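Local coordinates for hypothetical protein (PDB 1SFS), which is of unknown function but has a glycoside hydrolase-like domain of the Rv2525c type and may be a bacterial lysozyme, at residues W213-Y217 / N229-L235; R151-D157 / Q180-A186; G51-F55 / Y81-V85. All blocks are in the same frame, centred on the assembly; numbering follows the deposited sequence. Where two conformers were deposited one is given.

Contact 1: residues W213-Y217 / N229-L235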
# COMPACT_ATOMS: atom_id res chain seq x y z
N TRP A 213 -9.33 3.48 -0.37
CA TRP A 213 -9.19 3.91 1.00
C TRP A 213 -7.88 4.56 1.33
O TRP A 213 -7.69 4.99 2.46
CB TRP A 213 -9.43 2.75 1.97
CG TRP A 213 -10.85 2.24 1.99
CD1 TRP A 213 -11.93 2.71 1.32
CD2 TRP A 213 -11.26 1.11 2.77
NE1 TRP A 213 -13.04 1.92 1.67
CE2 TRP A 213 -12.64 0.94 2.53
CE3 TRP A 213 -10.58 0.24 3.63
CZ2 TRP A 213 -13.36 -0.08 3.14
CZ3 TRP A 213 -11.30 -0.78 4.24
CH2 TRP A 213 -12.63 -0.88 3.97
N VAL A 214 -6.95 4.63 0.41
CA VAL A 214 -5.67 5.31 0.60
C VAL A 214 -5.37 6.11 -0.64
O VAL A 214 -5.68 5.66 -1.75
CB VAL A 214 -4.50 4.36 0.93
CG1 VAL A 214 -3.46 5.08 1.79
CG2 VAL A 214 -4.96 3.05 1.57
N TRP A 215 -4.70 7.25 -0.49
CA TRP A 215 -4.36 8.13 -1.58
C TRP A 215 -2.95 8.68 -1.36
O TRP A 215 -2.74 9.42 -0.38
CB TRP A 215 -5.36 9.29 -1.65
CG TRP A 215 -5.08 10.28 -2.71
CD1 TRP A 215 -4.48 10.10 -3.92
CD2 TRP A 215 -5.39 11.67 -2.67
NE1 TRP A 215 -4.41 11.27 -4.61
CE2 TRP A 215 -4.96 12.26 -3.85
CE3 TRP A 215 -6.00 12.48 -1.70
CZ2 TRP A 215 -5.12 13.63 -4.11
CZ3 TRP A 215 -6.15 13.84 -1.94
CH2 TRP A 215 -5.71 14.38 -3.14
N GLN A 216 -2.02 8.37 -2.22
CA GLN A 216 -0.68 8.98 -2.20
C GLN A 216 -0.80 10.29 -2.99
O GLN A 216 -0.80 10.27 -4.22
CB GLN A 216 0.36 8.06 -2.75
CG GLN A 216 1.77 8.54 -2.46
CD GLN A 216 2.76 7.62 -3.10
OE1 GLN A 216 2.77 7.57 -4.35
NE2 GLN A 216 3.52 6.90 -2.31
N TYR A 217 -0.91 11.41 -2.29
CA TYR A 217 -1.12 12.67 -2.96
C TYR A 217 0.16 13.43 -3.28
O TYR A 217 0.12 14.41 -4.02
CB TYR A 217 -2.10 13.54 -2.16
CG TYR A 217 -1.56 14.11 -0.90
CD1 TYR A 217 -0.93 15.33 -0.88
CD2 TYR A 217 -1.73 13.50 0.33
CE1 TYR A 217 -0.44 15.88 0.30
CE2 TYR A 217 -1.25 14.02 1.51
CZ TYR A 217 -0.61 15.24 1.50
OH TYR A 217 -0.14 15.76 2.68
N ASN A 229 0.40 10.76 2.29
CA ASN A 229 -0.84 10.02 2.00
C ASN A 229 -1.97 10.55 2.85
O ASN A 229 -1.78 11.08 3.96
CB ASN A 229 -0.67 8.55 2.33
CG ASN A 229 0.41 7.90 1.51
OD1 ASN A 229 0.23 7.58 0.36
ND2 ASN A 229 1.57 7.67 2.14
N LEU A 230 -3.18 10.30 2.37
CA LEU A 230 -4.41 10.43 3.10
C LEU A 230 -5.17 9.11 3.04
O LEU A 230 -5.04 8.36 2.07
CB LEU A 230 -5.29 11.55 2.59
CG LEU A 230 -4.75 12.97 2.83
CD1 LEU A 230 -5.42 13.94 1.88
CD2 LEU A 230 -4.97 13.35 4.27
N ALA A 231 -6.00 8.84 4.02
CA ALA A 231 -6.78 7.59 4.06
C ALA A 231 -8.18 7.82 4.53
O ALA A 231 -8.47 8.72 5.33
CB ALA A 231 -6.11 6.57 4.96
N ASP A 232 -9.06 6.93 4.11
CA ASP A 232 -10.35 6.72 4.70
C ASP A 232 -10.14 6.03 6.05
O ASP A 232 -9.35 5.09 6.15
CB ASP A 232 -11.16 5.84 3.75
CG ASP A 232 -12.62 5.61 4.12
OD1 ASP A 232 -12.86 5.02 5.18
OD2 ASP A 232 -13.49 6.01 3.34
N ARG A 233 -10.83 6.47 7.11
CA ARG A 233 -10.57 5.90 8.45
C ARG A 233 -10.84 4.41 8.53
O ARG A 233 -10.30 3.71 9.39
CB ARG A 233 -11.37 6.69 9.50
CG ARG A 233 -10.80 6.61 10.91
CD ARG A 233 -11.51 7.48 11.95
NE ARG A 233 -10.60 8.47 12.56
CZ ARG A 233 -10.73 9.79 12.57
NH1 ARG A 233 -11.73 10.47 12.01
NH2 ARG A 233 -9.80 10.54 13.16
N ARG A 234 -11.73 3.78 7.53
CA ARG A 234 -11.90 2.34 7.54
C ARG A 234 -10.58 1.61 7.39
O ARG A 234 -10.42 0.46 7.83
CB ARG A 234 -12.92 1.90 6.45
CG ARG A 234 -14.36 2.28 6.82
CD ARG A 234 -15.30 2.04 5.65
NE ARG A 234 -15.09 3.05 4.62
CZ ARG A 234 -15.85 3.25 3.57
NH1 ARG A 234 -16.94 2.50 3.37
NH2 ARG A 234 -15.61 4.19 2.67
N LEU A 235 -9.57 2.28 6.80
CA LEU A 235 -8.29 1.61 6.60
C LEU A 235 -7.72 1.13 7.90
O LEU A 235 -7.06 0.07 7.97
CB LEU A 235 -7.35 2.56 5.91
CG LEU A 235 -5.96 2.01 5.62
CD1 LEU A 235 -6.01 0.98 4.50
CD2 LEU A 235 -4.99 3.16 5.27
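Trp215 and Leu230 form the hydrogen-bonded pair of an antiparallel hairpin whose two strands approach to 4.6 Å and run at 161° to each other. Trp215 N donates to Leu230 O at 2.8 Å, and Leu230 N returns the bond to Trp215 O at 2.9 Å. Non-hydrogen-bonded pairs flank them, Val214 with Ala231 and Gln216 with Asn229, all four side chains on the face away from Trp215 and Leu230. A third bond, from Asp232 N to Trp213 O, forms just as the second strand ends. Leu230 CD1 lies beside Trp215 CZ3 at 3.9 Å, while its CG meets CE2 of Tyr217, whose CB also sits over the centre of the Trp215 ring.

The hairpin supplies the last two strands of the sheet, and strand 227-231, the antiparallel one, pairs onward with strand 29-33 to complete the circuit. On the other face, Asn229 OD1 comes within 3.1 Å of Gln216 CB; Gln216 NE2 and Asn229 ND2 both reach Asp33, Gln216 OE1 bonds to the Tyr155 hydroxyl, and Asn229 OD1 accepts from Trp184 NE1. Val214 CG2 packs on Leu235 CD2 at 3.7 Å.

Beyond the strand, Arg234 lies over one face of Trp213, its CB 3.7 Å from the centroid of the six-membered ring. In the conformer described, the bend at chi3 (-73°) folds its guanidinium back above Trp213 NE1, the two planes 25° apart. Asp232 holds it there side-on, OD1 taking NE and OD2 taking NH2. OD1 also accepts Arg234 N, closing an Asx turn.

Contact 2: residues R151-D157 / Q180-A186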
# COMPACT_ATOMS: atom_id res chain seq x y z
N ARG A 151 -5.80 -9.60 3.97
CA ARG A 151 -6.70 -8.95 3.03
C ARG A 151 -5.91 -8.36 1.88
O ARG A 151 -4.84 -7.75 2.12
CB ARG A 151 -7.55 -7.90 3.74
CG ARG A 151 -8.68 -7.38 2.90
CD ARG A 151 -9.54 -6.36 3.65
NE ARG A 151 -10.62 -5.93 2.74
CZ ARG A 151 -11.64 -5.17 3.09
NH1 ARG A 151 -12.56 -4.81 2.26
NH2 ARG A 151 -11.73 -4.71 4.35
N PRO A 152 -6.38 -8.45 0.65
CA PRO A 152 -5.61 -7.94 -0.49
C PRO A 152 -5.72 -6.44 -0.65
O PRO A 152 -6.80 -5.86 -0.77
CB PRO A 152 -6.25 -8.65 -1.69
CG PRO A 152 -7.61 -9.03 -1.26
CD PRO A 152 -7.55 -9.25 0.22
N GLY A 153 -4.57 -5.80 -0.71
CA GLY A 153 -4.45 -4.40 -1.09
C GLY A 153 -3.79 -4.27 -2.44
O GLY A 153 -2.95 -5.12 -2.82
N LEU A 154 -4.11 -3.22 -3.17
CA LEU A 154 -3.53 -2.92 -4.46
C LEU A 154 -3.09 -1.46 -4.45
O LEU A 154 -3.95 -0.59 -4.32
CB LEU A 154 -4.55 -3.15 -5.58
CG LEU A 154 -5.10 -4.57 -5.68
CD1 LEU A 154 -6.38 -4.61 -6.50
CD2 LEU A 154 -4.07 -5.52 -6.23
N TYR A 155 -1.79 -1.18 -4.54
CA TYR A 155 -1.25 0.17 -4.74
C TYR A 155 -1.04 0.29 -6.23
O TYR A 155 -0.30 -0.49 -6.83
CB TYR A 155 0.07 0.42 -4.06
CG TYR A 155 0.84 1.66 -4.46
CD1 TYR A 155 0.53 2.92 -3.92
CD2 TYR A 155 1.90 1.61 -5.39
CE1 TYR A 155 1.25 4.06 -4.30
CE2 TYR A 155 2.61 2.73 -5.74
CZ TYR A 155 2.28 3.95 -5.18
OH TYR A 155 3.02 5.09 -5.59
N ALA A 156 -1.69 1.31 -6.78
CA ALA A 156 -1.69 1.44 -8.24
C ALA A 156 -2.17 2.81 -8.64
O ALA A 156 -2.76 3.55 -7.86
CB ALA A 156 -2.54 0.37 -8.85
N ASP A 157 -1.92 3.12 -9.90
CA ASP A 157 -2.39 4.34 -10.53
C ASP A 157 -3.56 4.01 -11.44
O ASP A 157 -3.35 3.40 -12.50
CB ASP A 157 -1.26 4.97 -11.33
CG ASP A 157 -1.55 6.32 -11.86
OD1 ASP A 157 -2.78 6.62 -12.06
OD2 ASP A 157 -0.61 7.11 -12.10
N GLN A 180 -13.33 -7.61 -1.56
CA GLN A 180 -12.15 -7.88 -0.72
C GLN A 180 -11.05 -6.88 -0.93
O GLN A 180 -10.35 -6.53 0.03
CB GLN A 180 -11.60 -9.29 -0.99
CG GLN A 180 -12.61 -10.44 -0.73
CD GLN A 180 -13.16 -10.53 0.65
OE1 GLN A 180 -12.43 -10.27 1.59
NE2 GLN A 180 -14.39 -10.96 0.79
N ALA A 181 -10.74 -6.47 -2.15
CA ALA A 181 -9.58 -5.64 -2.39
C ALA A 181 -9.79 -4.22 -1.88
O ALA A 181 -10.87 -3.64 -1.98
CB ALA A 181 -9.20 -5.58 -3.86
N VAL A 182 -8.70 -3.63 -1.39
CA VAL A 182 -8.62 -2.23 -1.04
C VAL A 182 -7.56 -1.58 -1.91
O VAL A 182 -6.46 -2.12 -2.02
CB VAL A 182 -8.33 -2.04 0.45
CG1 VAL A 182 -8.13 -0.59 0.80
CG2 VAL A 182 -9.43 -2.66 1.28
N ILE A 183 -7.90 -0.45 -2.53
CA ILE A 183 -6.98 0.27 -3.38
C ILE A 183 -6.36 1.46 -2.65
O ILE A 183 -7.05 2.23 -1.99
CB ILE A 183 -7.67 0.72 -4.69
CG1 ILE A 183 -8.09 -0.51 -5.52
CG2 ILE A 183 -6.78 1.64 -5.51
CD1 ILE A 183 -8.86 -0.18 -6.77
N TRP A 184 -5.05 1.56 -2.82
CA TRP A 184 -4.24 2.71 -2.49
C TRP A 184 -3.90 3.37 -3.83
O TRP A 184 -3.12 2.82 -4.60
CB TRP A 184 -2.99 2.25 -1.73
CG TRP A 184 -2.02 3.31 -1.32
CD1 TRP A 184 -2.06 4.66 -1.48
CD2 TRP A 184 -0.80 3.02 -0.65
NE1 TRP A 184 -0.94 5.24 -0.93
CE2 TRP A 184 -0.15 4.27 -0.42
CE3 TRP A 184 -0.21 1.84 -0.22
CZ2 TRP A 184 1.09 4.35 0.22
CZ3 TRP A 184 1.00 1.93 0.40
CH2 TRP A 184 1.63 3.17 0.61
N SER A 185 -4.54 4.50 -4.11
CA SER A 185 -4.39 5.15 -5.39
C SER A 185 -3.23 6.12 -5.40
O SER A 185 -3.10 6.94 -4.47
CB SER A 185 -5.68 5.91 -5.70
OG SER A 185 -5.52 6.57 -6.94
N ALA A 186 -2.43 6.08 -6.45
CA ALA A 186 -1.31 6.96 -6.68
C ALA A 186 -1.61 8.13 -7.58
O ALA A 186 -0.69 8.74 -8.11
CB ALA A 186 -0.13 6.14 -7.24
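Leu154 lies between Val182 and Trp184 in a parallel pairing of five backbone hydrogen bonds, the strands 4.6 Å apart at closest and inclined by 21°. Leu154 is bound through both its backbone polar atoms, N to Val182 O and O to Trp184 N, each at 2.8 Å, and Ala156 repeats the pattern with Trp184 O and Ala186 N.

At the end where the strands begin, the extended chain of Arg151 reaches across so that NE meets Gln180 O at 2.8 Å, almost straight and in the guanidinium plane. Val182 CG2 lies over one face of the same group, 3.8 Å from NE. At the other end Tyr155, in the conformer described, and Trp184, side by side in register, form an edge-to-face pair: the tyrosine edge, led by CD1, points at the five-membered ring of the indole, 3.5 Å from CD2, with the planes 70° apart. With CG of Trp184 anti to its backbone nitrogen (chi1 179°), the indole turns one face to the tyrosine. The Tyr155 hydroxyl passes 3.7 Å from Ala186 CB and bonds to Arg219. On the opposite face of the sheet the contact is aliphatic, Leu154 CD1 against Ala181 CB at 4.0 Å.

The chain between the strands makes a beta-alpha-beta crossover through helices 163-173 and 176-180. Phe163 and Tyr167 of the first helix cover Leu154, and Tyr167 also touches Ile183. Strand 122-126 continues the parallel sheet beside 151-156, and strand 211-218 continues it beside 182-185.

Contact 3: residues G51-F55 / Y81-V85; sequences GYPKF and YGVKV
Phe55 and Lys84 make the single parallel bridge of this contact, their CA atoms 4.3 Å apart, where strands 55-59 and 84-89 of the sheet start side by side. Ahead of it, the loop after helix 40-49 meets the end of helix 72-80, which finishes in a Schellman motif at Gly82. Its positive phi brings the chain round into the second strand.

The tight part lies between Tyr52, Pro53 and Val83. Tyr52 OH donates to Tyr81 O at 2.6 Å, reaching the carbonyl in its plane and on a lone pair, while the oxygen lies at the ring's edge. The same ring brings CE2 to 4.1 Å from Val83 CG2, and this methyl presses against Pro53 O at 3.3 Å. Pro53 O is buried here with no hydrogen-bond partner in the model, its closest neighbour across the contact being this methyl. With CG1 anti to the backbone N (chi1 177°), Val83 sends one methyl to Pro53 and the other to the Phe55 backbone. Phe43 of helix 40-49 backs this packing, meeting Tyr52 edge-to-face and touching Pro53 and Val83. A phenylalanine in place of Tyr52 would probably keep the contact with Val83 but leave Tyr81 O without the hydroxyl that ties the helix end to the loop.

The other side is looser and wetter. Lys54 turns away from the 81-85 segment, and its NZ folds back to Tyr52 O at 2.8 Å while pairing with Glu195. Its backbone still takes part: Lys84 N donates to Lys54 O at 3.0 Å, nearly straight (175°). A water bridges the exposed turn, donating one hydrogen to Lys54 O and the other to Gly82 O, each at 2.8 Å.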
# COMPACT_ATOMS: atom_id res chain seq x y z
N GLY A 51 4.16 16.54 10.20
CA GLY A 51 2.99 16.27 10.95
C GLY A 51 3.06 14.89 11.61
O GLY A 51 4.03 14.17 11.50
N TYR A 52 2.00 14.53 12.31
CA TYR A 52 2.00 13.28 13.05
C TYR A 52 1.36 12.19 12.20
O TYR A 52 0.15 12.23 11.98
CB TYR A 52 1.23 13.44 14.40
CG TYR A 52 1.76 12.42 15.34
CD1 TYR A 52 2.60 12.80 16.40
CD2 TYR A 52 1.49 11.08 15.22
CE1 TYR A 52 3.11 11.85 17.27
CE2 TYR A 52 2.03 10.10 16.06
CZ TYR A 52 2.83 10.50 17.08
OH TYR A 52 3.39 9.59 17.94
N PRO A 53 2.13 11.24 11.68
CA PRO A 53 1.51 10.26 10.77
C PRO A 53 0.67 9.29 11.56
O PRO A 53 1.11 8.78 12.60
CB PRO A 53 2.72 9.63 10.11
CG PRO A 53 3.76 9.66 11.21
CD PRO A 53 3.54 10.97 11.92
N LYS A 54 -0.50 8.92 11.05
CA LYS A 54 -1.32 7.90 11.68
C LYS A 54 -0.98 6.51 11.15
O LYS A 54 -1.30 5.50 11.80
CB LYS A 54 -2.80 8.20 11.54
CG LYS A 54 -3.19 9.56 12.04
CD LYS A 54 -2.53 10.10 13.30
CE LYS A 54 -2.90 11.53 13.72
NZ LYS A 54 -2.50 12.63 12.70
N PHE A 55 -0.32 6.45 10.01
CA PHE A 55 0.09 5.23 9.38
C PHE A 55 1.36 5.51 8.60
O PHE A 55 1.62 6.66 8.23
CB PHE A 55 -1.00 4.60 8.51
CG PHE A 55 -1.47 5.50 7.37
CD1 PHE A 55 -0.87 5.39 6.12
CD2 PHE A 55 -2.44 6.44 7.56
CE1 PHE A 55 -1.28 6.23 5.09
CE2 PHE A 55 -2.86 7.28 6.51
CZ PHE A 55 -2.28 7.16 5.28
N TYR A 81 5.01 4.59 18.65
CA TYR A 81 4.54 5.94 18.39
C TYR A 81 3.04 6.05 18.17
O TYR A 81 2.52 7.12 17.87
CB TYR A 81 5.29 6.51 17.19
CG TYR A 81 6.76 6.55 17.30
CD1 TYR A 81 7.41 7.13 18.34
CD2 TYR A 81 7.51 5.96 16.28
CE1 TYR A 81 8.82 7.14 18.36
CE2 TYR A 81 8.85 5.93 16.25
CZ TYR A 81 9.49 6.53 17.32
OH TYR A 81 10.88 6.49 17.27
N GLY A 82 2.33 4.91 18.28
CA GLY A 82 0.90 4.96 17.99
C GLY A 82 0.59 5.05 16.50
O GLY A 82 -0.50 5.55 16.12
N VAL A 83 1.55 4.62 15.67
CA VAL A 83 1.43 4.66 14.22
C VAL A 83 1.16 3.24 13.73
O VAL A 83 1.74 2.27 14.23
CB VAL A 83 2.75 5.22 13.66
CG1 VAL A 83 2.73 5.23 12.11
CG2 VAL A 83 3.00 6.62 14.14
N LYS A 84 0.28 3.12 12.74
CA LYS A 84 -0.03 1.86 12.10
C LYS A 84 0.94 1.55 10.95
O LYS A 84 1.25 2.46 10.17
CB LYS A 84 -1.45 1.92 11.53
CG LYS A 84 -2.56 2.04 12.51
CD LYS A 84 -2.85 0.72 13.20
CE LYS A 84 -3.91 0.78 14.27
NZ LYS A 84 -4.45 -0.60 14.47
N VAL A 85 1.39 0.31 10.84
CA VAL A 85 2.20 -0.10 9.71
C VAL A 85 1.29 -0.42 8.52
O VAL A 85 0.32 -1.16 8.69
CB VAL A 85 3.02 -1.35 10.08
CG1 VAL A 85 3.87 -1.77 8.89
CG2 VAL A 85 3.84 -1.12 11.33
O HOH W 1 -2.58 5.30 14.23

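How the contacts relate
All three contacts belong to one eight-stranded sheet, consistent with the barrel of glycoside hydrolase-like domains. Contacts 1 and 2, with centres 10 Å apart, share the border of strands 182-185 and 211-218: Val214 O lies 2.9 Å from Ser185 N, and Gln216 OE1 2.8 Å from Tyr155 OH. Contact 3 reaches contact 1 through Phe55, whose CZ packs 3.6 Å from Asn229 CB and whose CE2 lies 3.7 Å from Ala231 CB. Contacts 2 and 3 do not touch, their nearest atoms being about 6 Å apart. Gln216 and Asn229 bond to Asp33 and in turn to Tyr155 and Trp184; whether this polar cluster lines an active site is not established.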